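CDP-glucose-4,6-dehydratase (PDB 1RKX) catalyses the NAD-dependent conversion of CDP-D-glucose to CDP-4-keto-6-deoxy-D-glucose with loss of water. Local coordinates at residues V191-V196 with S240-L245; G23-W28 with F85-Q90; K281-G286 with G331-W336. All blocks are in the same frame, centred on the assembly; numbering follows the deposited sequence.

Interaction 1 (V191-V196 with S240-L245). With NAD (nicotinamide-adenine-dinucleotide), chain G.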
# COMPACT_ATOMS: atom_id res chain seq x y z
N VAL C 191 12.12 1.03 -19.09
CA VAL C 191 13.20 1.59 -18.28
C VAL C 191 12.82 3.01 -17.87
O VAL C 191 12.34 3.81 -18.67
CB VAL C 191 14.55 1.57 -19.04
CG1 VAL C 191 15.01 0.13 -19.22
CG2 VAL C 191 14.44 2.27 -20.38
N ARG C 192 13.03 3.30 -16.60
CA ARG C 192 12.66 4.59 -16.03
C ARG C 192 13.88 5.33 -15.49
O ARG C 192 14.57 4.84 -14.60
CB ARG C 192 11.64 4.34 -14.91
CG ARG C 192 10.48 3.45 -15.37
CD ARG C 192 9.76 2.76 -14.22
NE ARG C 192 8.75 1.82 -14.70
CZ ARG C 192 8.07 0.98 -13.93
NH1 ARG C 192 8.29 0.95 -12.63
NH2 ARG C 192 7.15 0.18 -14.46
N ALA C 193 14.12 6.52 -16.03
CA ALA C 193 15.26 7.33 -15.62
C ALA C 193 15.00 8.80 -15.96
O ALA C 193 14.20 9.10 -16.83
CB ALA C 193 16.53 6.85 -16.32
N GLY C 194 15.69 9.70 -15.27
CA GLY C 194 15.50 11.11 -15.55
C GLY C 194 16.72 11.94 -15.20
O GLY C 194 17.76 11.41 -14.82
N ASN C 195 16.58 13.26 -15.33
CA ASN C 195 17.67 14.19 -15.00
C ASN C 195 18.98 13.82 -15.69
O ASN C 195 20.04 13.81 -15.07
CB ASN C 195 17.88 14.19 -13.49
CG ASN C 195 16.58 14.15 -12.72
OD1 ASN C 195 15.80 15.10 -12.75
ND2 ASN C 195 16.33 13.04 -12.04
N VAL C 196 18.89 13.52 -16.98
CA VAL C 196 20.07 13.13 -17.74
C VAL C 196 20.81 14.35 -18.27
O VAL C 196 20.21 15.26 -18.85
CB VAL C 196 19.67 12.22 -18.91
CG1 VAL C 196 20.89 11.81 -19.69
CG2 VAL C 196 18.94 11.00 -18.38
N SER C 240 23.99 2.76 -20.00
CA SER C 240 24.73 1.53 -19.71
C SER C 240 23.74 0.52 -19.15
O SER C 240 23.83 -0.67 -19.42
CB SER C 240 25.87 1.79 -18.72
OG SER C 240 25.41 2.20 -17.45
N GLY C 241 22.78 1.01 -18.36
CA GLY C 241 21.78 0.13 -17.79
C GLY C 241 20.87 -0.44 -18.87
O GLY C 241 20.51 -1.61 -18.83
N TYR C 242 20.49 0.40 -19.83
CA TYR C 242 19.62 -0.03 -20.94
C TYR C 242 20.31 -1.14 -21.74
O TYR C 242 19.69 -2.12 -22.13
CB TYR C 242 19.33 1.14 -21.89
CG TYR C 242 18.61 2.33 -21.29
CD1 TYR C 242 18.39 3.48 -22.05
CD2 TYR C 242 18.16 2.32 -19.97
CE1 TYR C 242 17.76 4.60 -21.51
CE2 TYR C 242 17.53 3.45 -19.41
CZ TYR C 242 17.33 4.57 -20.19
OH TYR C 242 16.73 5.69 -19.64
N LEU C 243 21.60 -0.96 -22.00
CA LEU C 243 22.38 -1.94 -22.77
C LEU C 243 22.50 -3.25 -22.01
O LEU C 243 22.31 -4.32 -22.57
CB LEU C 243 23.77 -1.38 -23.09
CG LEU C 243 23.84 -0.19 -24.05
CD1 LEU C 243 25.23 0.43 -24.01
CD2 LEU C 243 23.50 -0.65 -25.47
N LEU C 244 22.80 -3.16 -20.71
CA LEU C 244 22.93 -4.34 -19.87
C LEU C 244 21.61 -5.11 -19.85
O LEU C 244 21.59 -6.33 -19.97
CB LEU C 244 23.30 -3.92 -18.44
CG LEU C 244 23.45 -5.04 -17.42
CD1 LEU C 244 24.57 -5.99 -17.84
CD2 LEU C 244 23.75 -4.44 -16.05
N LEU C 245 20.51 -4.38 -19.70
CA LEU C 245 19.19 -5.00 -19.68
C LEU C 245 18.88 -5.67 -21.02
O LEU C 245 18.35 -6.78 -21.05
CB LEU C 245 18.11 -3.95 -19.38
CG LEU C 245 16.66 -4.43 -19.45
CD1 LEU C 245 16.42 -5.53 -18.43
CD2 LEU C 245 15.72 -3.25 -19.19
PA NAD G . 15.26 14.62 -27.30
O1A NAD G . 14.22 15.64 -27.56
O2A NAD G . 16.68 15.04 -27.49
O5B NAD G . 15.01 13.31 -28.19
C5B NAD G . 13.65 12.95 -28.54
C4B NAD G . 13.62 12.09 -29.80
O4B NAD G . 12.20 11.87 -29.99
C3B NAD G . 14.09 12.84 -31.04
O3B NAD G . 15.02 11.98 -31.72
C2B NAD G . 12.79 13.09 -31.79
O2B NAD G . 12.98 13.23 -33.23
C1B NAD G . 11.96 11.90 -31.37
N9A NAD G . 10.54 12.10 -31.60
C8A NAD G . 9.69 12.94 -30.93
N7A NAD G . 8.44 12.90 -31.38
C5A NAD G . 8.49 11.99 -32.42
C6A NAD G . 7.50 11.52 -33.30
N6A NAD G . 6.23 11.88 -33.32
N1A NAD G . 7.87 10.59 -34.24
C2A NAD G . 9.18 10.19 -34.25
N3A NAD G . 10.19 10.56 -33.49
C4A NAD G . 9.78 11.48 -32.57
O3 NAD G . 15.05 14.07 -25.86
PN NAD G . 15.89 12.97 -24.99
O1N NAD G . 16.41 13.73 -23.85
O2N NAD G . 16.96 12.41 -25.86
O5D NAD G . 14.77 11.96 -24.52
C5D NAD G . 14.88 10.61 -24.97
C4D NAD G . 13.77 9.77 -24.36
O4D NAD G . 14.06 9.76 -22.92
C3D NAD G . 12.33 10.27 -24.45
O3D NAD G . 11.46 9.12 -24.45
C2D NAD G . 12.18 11.07 -23.17
O2D NAD G . 10.80 11.22 -22.82
C1D NAD G . 12.94 10.20 -22.20
N1N NAD G . 13.34 10.92 -21.00
C2N NAD G . 14.42 11.83 -20.99
C3N NAD G . 14.86 12.49 -19.72
C7N NAD G . 16.03 13.38 -19.79
O7N NAD G . 16.39 13.90 -18.72
N7N NAD G . 16.70 13.65 -20.92
C4N NAD G . 14.03 12.28 -18.47
C5N NAD G . 12.91 11.32 -18.67
C6N NAD G . 12.61 10.71 -19.80
O HOH W 1 13.62 6.12 -18.96
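Buried strand-on-helix packing joins V191, on strand 187-192 in the parallel Rossmann sheet, to Y242 and L245 of helix 236-251. The contact is carried by the two methyls of V191: CG2 goes to Y242, while CG1 lies between L245 and the rim of the same ring. V191 CG2 sits over one face of the Y242 ring, 3.7 Å from the ring centroid and 23° off the normal, a CH-pi contact displaced toward the CE2 side. With chi1 at -68°, V191 CG1 stands anti to the carbonyl carbon and runs past L245, where it meets L245 CD2 at 3.5 Å, a tight fit for two methyls. Further along, the CB of A193 touches the phenol oxygen, Y242 OH, at 3.5 Å.

One ordered water bridges V191, A193 and Y242. It donates to V191 O at 2.7 Å, accepts a weak bond from A193 N and lies 3.2 Å from Y242 OH. The same hydroxyl is hydrogen-bonded to K21 NZ, and K21 also belongs to the NAD site. Beyond A193 the chain follows the nicotinamide: G194 CA approaches C4N, and V196 N donates an almost straight bond (167°) to the carboxamide O7N of NAD at 3.1 Å. Chemically, the contact is apolar at the helix and polar at its cofactor end, where the water and K21 satisfy the phenol and the V196 bond probably helps fix the rotation of the carboxamide.

Interaction 2 (G23-W28 with F85-Q90). With NAD (nicotinamide-adenine-dinucleotide), chain G.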
# COMPACT_ATOMS: atom_id res chain seq x y z
N GLY C 23 21.06 9.69 -29.62
CA GLY C 23 22.32 9.88 -30.32
C GLY C 23 23.46 9.20 -29.58
O GLY C 23 24.26 8.48 -30.18
N TRP C 24 23.55 9.43 -28.27
CA TRP C 24 24.62 8.78 -27.51
C TRP C 24 24.48 7.26 -27.58
O TRP C 24 25.47 6.55 -27.74
CB TRP C 24 24.61 9.24 -26.05
CG TRP C 24 25.30 10.57 -25.84
CD1 TRP C 24 24.70 11.78 -25.66
CD2 TRP C 24 26.71 10.80 -25.79
NE1 TRP C 24 25.66 12.77 -25.51
CE2 TRP C 24 26.90 12.19 -25.59
CE3 TRP C 24 27.83 9.97 -25.91
CZ2 TRP C 24 28.18 12.77 -25.49
CZ3 TRP C 24 29.11 10.55 -25.81
CH2 TRP C 24 29.26 11.93 -25.61
N LEU C 25 23.25 6.76 -27.48
CA LEU C 25 23.04 5.31 -27.55
C LEU C 25 23.43 4.76 -28.92
O LEU C 25 24.08 3.71 -29.01
CB LEU C 25 21.58 4.94 -27.25
CG LEU C 25 21.31 3.43 -27.27
CD1 LEU C 25 22.13 2.75 -26.18
CD2 LEU C 25 19.83 3.15 -27.06
N SER C 26 23.01 5.45 -29.98
CA SER C 26 23.33 5.01 -31.34
C SER C 26 24.84 4.99 -31.55
O SER C 26 25.37 4.03 -32.13
CB SER C 26 22.66 5.93 -32.36
OG SER C 26 21.25 5.79 -32.28
N LEU C 27 25.53 6.03 -31.10
CA LEU C 27 26.98 6.10 -31.23
C LEU C 27 27.63 4.94 -30.47
O LEU C 27 28.57 4.31 -30.95
CB LEU C 27 27.52 7.41 -30.68
CG LEU C 27 27.31 8.68 -31.51
CD1 LEU C 27 27.75 9.90 -30.71
CD2 LEU C 27 28.11 8.56 -32.81
N TRP C 28 27.11 4.67 -29.27
CA TRP C 28 27.63 3.59 -28.43
C TRP C 28 27.48 2.25 -29.14
O TRP C 28 28.42 1.46 -29.22
CB TRP C 28 26.89 3.55 -27.09
CG TRP C 28 27.63 2.81 -26.00
CD1 TRP C 28 28.57 1.84 -26.15
CD2 TRP C 28 27.46 2.99 -24.58
NE1 TRP C 28 29.00 1.39 -24.92
CE2 TRP C 28 28.33 2.08 -23.94
CE3 TRP C 28 26.65 3.82 -23.80
CZ2 TRP C 28 28.42 1.98 -22.54
CZ3 TRP C 28 26.73 3.72 -22.40
CH2 TRP C 28 27.62 2.81 -21.80
N PHE C 85 15.10 -0.38 -29.18
CA PHE C 85 15.15 0.61 -28.10
C PHE C 85 14.19 1.71 -28.54
O PHE C 85 14.43 2.38 -29.55
CB PHE C 85 16.55 1.21 -27.94
CG PHE C 85 17.54 0.27 -27.31
CD1 PHE C 85 18.39 -0.50 -28.11
CD2 PHE C 85 17.66 0.18 -25.92
CE1 PHE C 85 19.34 -1.35 -27.53
CE2 PHE C 85 18.60 -0.67 -25.33
CZ PHE C 85 19.45 -1.43 -26.14
N HIS C 86 13.10 1.89 -27.79
CA HIS C 86 12.13 2.92 -28.12
C HIS C 86 12.38 4.16 -27.28
O HIS C 86 12.03 4.20 -26.10
CB HIS C 86 10.71 2.38 -27.90
CG HIS C 86 9.62 3.39 -28.15
ND1 HIS C 86 9.59 4.18 -29.28
CD2 HIS C 86 8.53 3.73 -27.42
CE1 HIS C 86 8.52 4.97 -29.23
NE2 HIS C 86 7.87 4.71 -28.11
N MET C 87 12.99 5.18 -27.89
CA MET C 87 13.27 6.41 -27.18
C MET C 87 12.56 7.64 -27.74
O MET C 87 12.64 8.72 -27.16
CB MET C 87 14.78 6.67 -27.14
CG MET C 87 15.51 5.73 -26.21
SD MET C 87 17.11 6.35 -25.68
CE MET C 87 18.10 5.82 -27.02
N ALA C 88 11.87 7.47 -28.87
CA ALA C 88 11.16 8.59 -29.47
C ALA C 88 9.95 8.97 -28.62
O ALA C 88 9.17 8.12 -28.21
CB ALA C 88 10.71 8.24 -30.89
N ALA C 89 9.81 10.27 -28.36
CA ALA C 89 8.70 10.77 -27.57
C ALA C 89 8.74 12.29 -27.51
O ALA C 89 9.75 12.90 -27.84
CB ALA C 89 8.79 10.20 -26.15
N GLN C 90 7.61 12.88 -27.11
CA GLN C 90 7.51 14.33 -26.91
C GLN C 90 7.98 14.33 -25.45
O GLN C 90 7.22 13.96 -24.54
CB GLN C 90 6.05 14.78 -27.02
CG GLN C 90 5.83 16.29 -27.06
CD GLN C 90 6.43 17.00 -25.87
OE1 GLN C 90 7.62 17.30 -25.85
NE2 GLN C 90 5.60 17.27 -24.86
PA NAD G . 15.26 14.62 -27.30
O1A NAD G . 14.22 15.64 -27.56
O2A NAD G . 16.68 15.04 -27.49
O5B NAD G . 15.01 13.31 -28.19
C5B NAD G . 13.65 12.95 -28.54
C4B NAD G . 13.62 12.09 -29.80
O4B NAD G . 12.20 11.87 -29.99
C3B NAD G . 14.09 12.84 -31.04
O3B NAD G . 15.02 11.98 -31.72
C2B NAD G . 12.79 13.09 -31.79
O2B NAD G . 12.98 13.23 -33.23
C1B NAD G . 11.96 11.90 -31.37
N9A NAD G . 10.54 12.10 -31.60
C8A NAD G . 9.69 12.94 -30.93
N7A NAD G . 8.44 12.90 -31.38
C5A NAD G . 8.49 11.99 -32.42
C6A NAD G . 7.50 11.52 -33.30
N6A NAD G . 6.23 11.88 -33.32
N1A NAD G . 7.87 10.59 -34.24
C2A NAD G . 9.18 10.19 -34.25
N3A NAD G . 10.19 10.56 -33.49
C4A NAD G . 9.78 11.48 -32.57
O3 NAD G . 15.05 14.07 -25.86
PN NAD G . 15.89 12.97 -24.99
O1N NAD G . 16.41 13.73 -23.85
O2N NAD G . 16.96 12.41 -25.86
O5D NAD G . 14.77 11.96 -24.52
C5D NAD G . 14.88 10.61 -24.97
C4D NAD G . 13.77 9.77 -24.36
O4D NAD G . 14.06 9.76 -22.92
C3D NAD G . 12.33 10.27 -24.45
O3D NAD G . 11.46 9.12 -24.45
C2D NAD G . 12.18 11.07 -23.17
O2D NAD G . 10.80 11.22 -22.82
C1D NAD G . 12.94 10.20 -22.20
N1N NAD G . 13.34 10.92 -21.00
C2N NAD G . 14.42 11.83 -20.99
C3N NAD G . 14.86 12.49 -19.72
C7N NAD G . 16.03 13.38 -19.79
O7N NAD G . 16.39 13.90 -18.72
N7N NAD G . 16.70 13.65 -20.92
C4N NAD G . 14.03 12.28 -18.47
C5N NAD G . 12.91 11.32 -18.67
C6N NAD G . 12.61 10.71 -19.80
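L25 has its CG anti to the backbone N (chi1 -178°), which carries the CD2 methyl from helix 20-31 to F85, while the F85 side chain, with CG anti to its carbonyl carbon, swings its ring toward the helix and, with chi2 at 95°, turns a face to that methyl. This is the core of a Rossmann fold: the helix that follows the first strand, 11-15, lies against the end of the neighbouring parallel strand, 83-86. CD2 of L25 sits above the F85 ring, 4.0 Å from its centroid and offset toward CG, which it approaches to 3.7 Å. The two side chains cross at about a right angle, and the CD2 methyl makes the CH-pi contact.

M87 packs on the same leucine from the loop after the strand, although the exact position of its CE methyl is doubtful. The helix side of this contact is purely apolar, and L243 of helix 236-251 packs on L25 as well.

On the cofactor side the loop meets NAD. A88 rests its CB against the adenine, 3.5 Å from N3A of NAD, while the backbone of A89 and M87 supplies the hydrogen bonds. A89 N donates to the adenosine ribose oxygen O4B of NAD at 3.3 Å. At M87, whose side chain faces the helix, the carbonyl O accepts a 3.0 Å hydrogen bond from the nicotinamide ribose hydroxyl O3D of NAD.

Interaction 3 (K281-G286 with G331-W336)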
# COMPACT_ATOMS: atom_id res chain seq x y z
N LYS C 281 34.52 26.34 -11.94
CA LYS C 281 35.90 25.94 -11.66
C LYS C 281 36.47 25.11 -12.80
O LYS C 281 37.65 25.24 -13.14
CB LYS C 281 35.95 25.14 -10.36
CG LYS C 281 35.45 25.90 -9.14
CD LYS C 281 35.51 25.05 -7.89
CE LYS C 281 34.96 25.81 -6.69
NZ LYS C 281 34.98 24.98 -5.45
N TYR C 282 35.65 24.25 -13.38
CA TYR C 282 36.10 23.41 -14.48
C TYR C 282 36.26 24.22 -15.75
O TYR C 282 37.11 23.91 -16.59
CB TYR C 282 35.10 22.27 -14.71
CG TYR C 282 35.06 21.26 -13.59
CD1 TYR C 282 34.02 20.33 -13.51
CD2 TYR C 282 36.05 21.23 -12.61
CE1 TYR C 282 33.98 19.39 -12.48
CE2 TYR C 282 36.02 20.29 -11.58
CZ TYR C 282 34.98 19.38 -11.52
OH TYR C 282 34.93 18.47 -10.49
N TRP C 283 35.45 25.26 -15.89
CA TRP C 283 35.50 26.11 -17.07
C TRP C 283 36.67 27.08 -17.01
O TRP C 283 37.48 27.15 -17.93
CB TRP C 283 34.20 26.88 -17.23
CG TRP C 283 34.11 27.61 -18.53
CD1 TRP C 283 34.58 28.86 -18.81
CD2 TRP C 283 33.56 27.11 -19.76
NE1 TRP C 283 34.36 29.18 -20.13
CE2 TRP C 283 33.74 28.12 -20.74
CE3 TRP C 283 32.94 25.91 -20.13
CZ2 TRP C 283 33.31 27.96 -22.06
CZ3 TRP C 283 32.51 25.76 -21.44
CH2 TRP C 283 32.70 26.78 -22.39
N GLY C 284 36.76 27.83 -15.92
CA GLY C 284 37.83 28.79 -15.76
C GLY C 284 37.46 30.16 -16.30
O GLY C 284 36.29 30.44 -16.54
N GLU C 285 38.47 31.00 -16.50
CA GLU C 285 38.27 32.35 -17.00
C GLU C 285 37.12 32.43 -17.99
O GLU C 285 37.06 31.67 -18.95
CB GLU C 285 39.55 32.87 -17.65
CG GLU C 285 40.72 33.01 -16.69
CD GLU C 285 41.95 33.60 -17.34
OE1 GLU C 285 41.86 34.74 -17.84
OE2 GLU C 285 43.00 32.93 -17.34
N GLY C 286 36.20 33.35 -17.73
CA GLY C 286 35.04 33.52 -18.59
C GLY C 286 33.79 32.92 -17.98
O GLY C 286 32.73 32.88 -18.61
N GLY C 331 34.23 19.72 -20.53
CA GLY C 331 35.23 19.33 -21.51
C GLY C 331 34.62 19.15 -22.89
O GLY C 331 35.14 19.65 -23.89
N TRP C 332 33.51 18.42 -22.95
CA TRP C 332 32.83 18.17 -24.21
C TRP C 332 32.44 19.49 -24.87
O TRP C 332 32.69 19.70 -26.06
CB TRP C 332 31.57 17.32 -23.97
CG TRP C 332 31.03 16.67 -25.20
CD1 TRP C 332 31.20 15.37 -25.58
CD2 TRP C 332 30.22 17.29 -26.22
NE1 TRP C 332 30.55 15.14 -26.77
CE2 TRP C 332 29.94 16.29 -27.19
CE3 TRP C 332 29.72 18.58 -26.41
CZ2 TRP C 332 29.18 16.55 -28.33
CZ3 TRP C 332 28.95 18.84 -27.55
CH2 TRP C 332 28.69 17.82 -28.49
N HIS C 333 31.87 20.40 -24.09
CA HIS C 333 31.46 21.66 -24.67
C HIS C 333 32.60 22.49 -25.27
O HIS C 333 32.54 22.87 -26.44
CB HIS C 333 30.71 22.50 -23.65
CG HIS C 333 29.69 23.41 -24.27
ND1 HIS C 333 28.61 22.93 -24.98
CD2 HIS C 333 29.60 24.76 -24.31
CE1 HIS C 333 27.90 23.95 -25.42
NE2 HIS C 333 28.48 25.07 -25.03
N LYS C 334 33.64 22.76 -24.49
CA LYS C 334 34.74 23.56 -25.02
C LYS C 334 35.45 22.91 -26.21
O LYS C 334 35.97 23.62 -27.07
CB LYS C 334 35.75 23.93 -23.92
CG LYS C 334 36.16 22.83 -22.98
CD LYS C 334 37.19 23.36 -21.98
CE LYS C 334 36.70 24.61 -21.25
NZ LYS C 334 37.71 25.17 -20.31
N ASN C 335 35.46 21.59 -26.28
CA ASN C 335 36.07 20.95 -27.43
C ASN C 335 35.20 21.24 -28.64
O ASN C 335 35.69 21.49 -29.74
CB ASN C 335 36.21 19.44 -27.22
CG ASN C 335 37.57 19.05 -26.66
OD1 ASN C 335 37.77 19.01 -25.44
ND2 ASN C 335 38.52 18.79 -27.56
N TRP C 336 33.88 21.22 -28.43
CA TRP C 336 32.94 21.51 -29.50
C TRP C 336 33.14 22.96 -29.96
O TRP C 336 33.20 23.24 -31.15
CB TRP C 336 31.50 21.32 -29.01
CG TRP C 336 30.47 21.87 -29.95
CD1 TRP C 336 30.19 21.43 -31.21
CD2 TRP C 336 29.62 22.99 -29.72
NE1 TRP C 336 29.22 22.21 -31.78
CE2 TRP C 336 28.85 23.18 -30.88
CE3 TRP C 336 29.44 23.86 -28.64
CZ2 TRP C 336 27.90 24.20 -31.00
CZ3 TRP C 336 28.50 24.88 -28.75
CH2 TRP C 336 27.74 25.04 -29.93
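H333 and K334, on successive positions of helix 322-338, meet W283 at the C-terminal end of helix 272-283 in a partly buried helix-to-helix contact. Among the residues of 331-336, G331 comes first and gives the closest backbone approach, its CA 8.1 Å from that of W283.

H333 follows, its imidazole reaching the far end of the indole. W283 CH2 comes up to the edge of the imidazole, near its plane, at 4.2 Å from H333 CD2. NE2, the ring atom next to CD2, is hydrogen-bonded to E216.

K334 supplies the polar part of the contact. Its CG stands between the backbone N and the carbonyl carbon (chi1 45°), and a bend at chi3 brings the chain along the indole toward the end of the other helix. K334 CE lies over one face of the W283 six-membered ring, 4.3 Å from the centroid, a CH-pi contact. The ammonium continues over the five-membered ring, with K334 NZ 4.8 Å from that centroid and 17° off the normal, in cation-pi geometry. K334 NZ also donates to W283 O at 3.1 Å, in the carbonyl plane and on a lone pair. That carbonyl belongs to the last helical residue; G284 then leaves the helix with positive phi. The positive charge would be expected to suit a helix C-terminus, where the dipole places partial negative charge.

Two residues further on, W336 lays CE3 over a face of the H333 ring, 3.5 Å above its plane. Around the pair, helix 207-216 packs through L212 on both W283 and H333 and through F215 on the indole, while helix 342-355 lies against W332 and W336.

How the interactions relate
From the N terminus, interaction 2 comes first: strand 83-86 and the loop after it come back to helix 20-31, closing a loop of 56 residues within the Rossmann fold. Interaction 1 follows in series, spanning 43 residues between strand 187-192 and helix 236-251. Interaction 3 comes last, with 44 residues between its segments on helices 272-283 and 322-338, so none of the three loops nests or crosses. Interactions 1 and 2 share the parallel sheet and NAD, and touch directly where L243 packs on W28 and L25. Interaction 3 lies about 26 Å from interaction 2, centre to centre, yet W332 meets W24, joining helix 322-338 to helix 20-31.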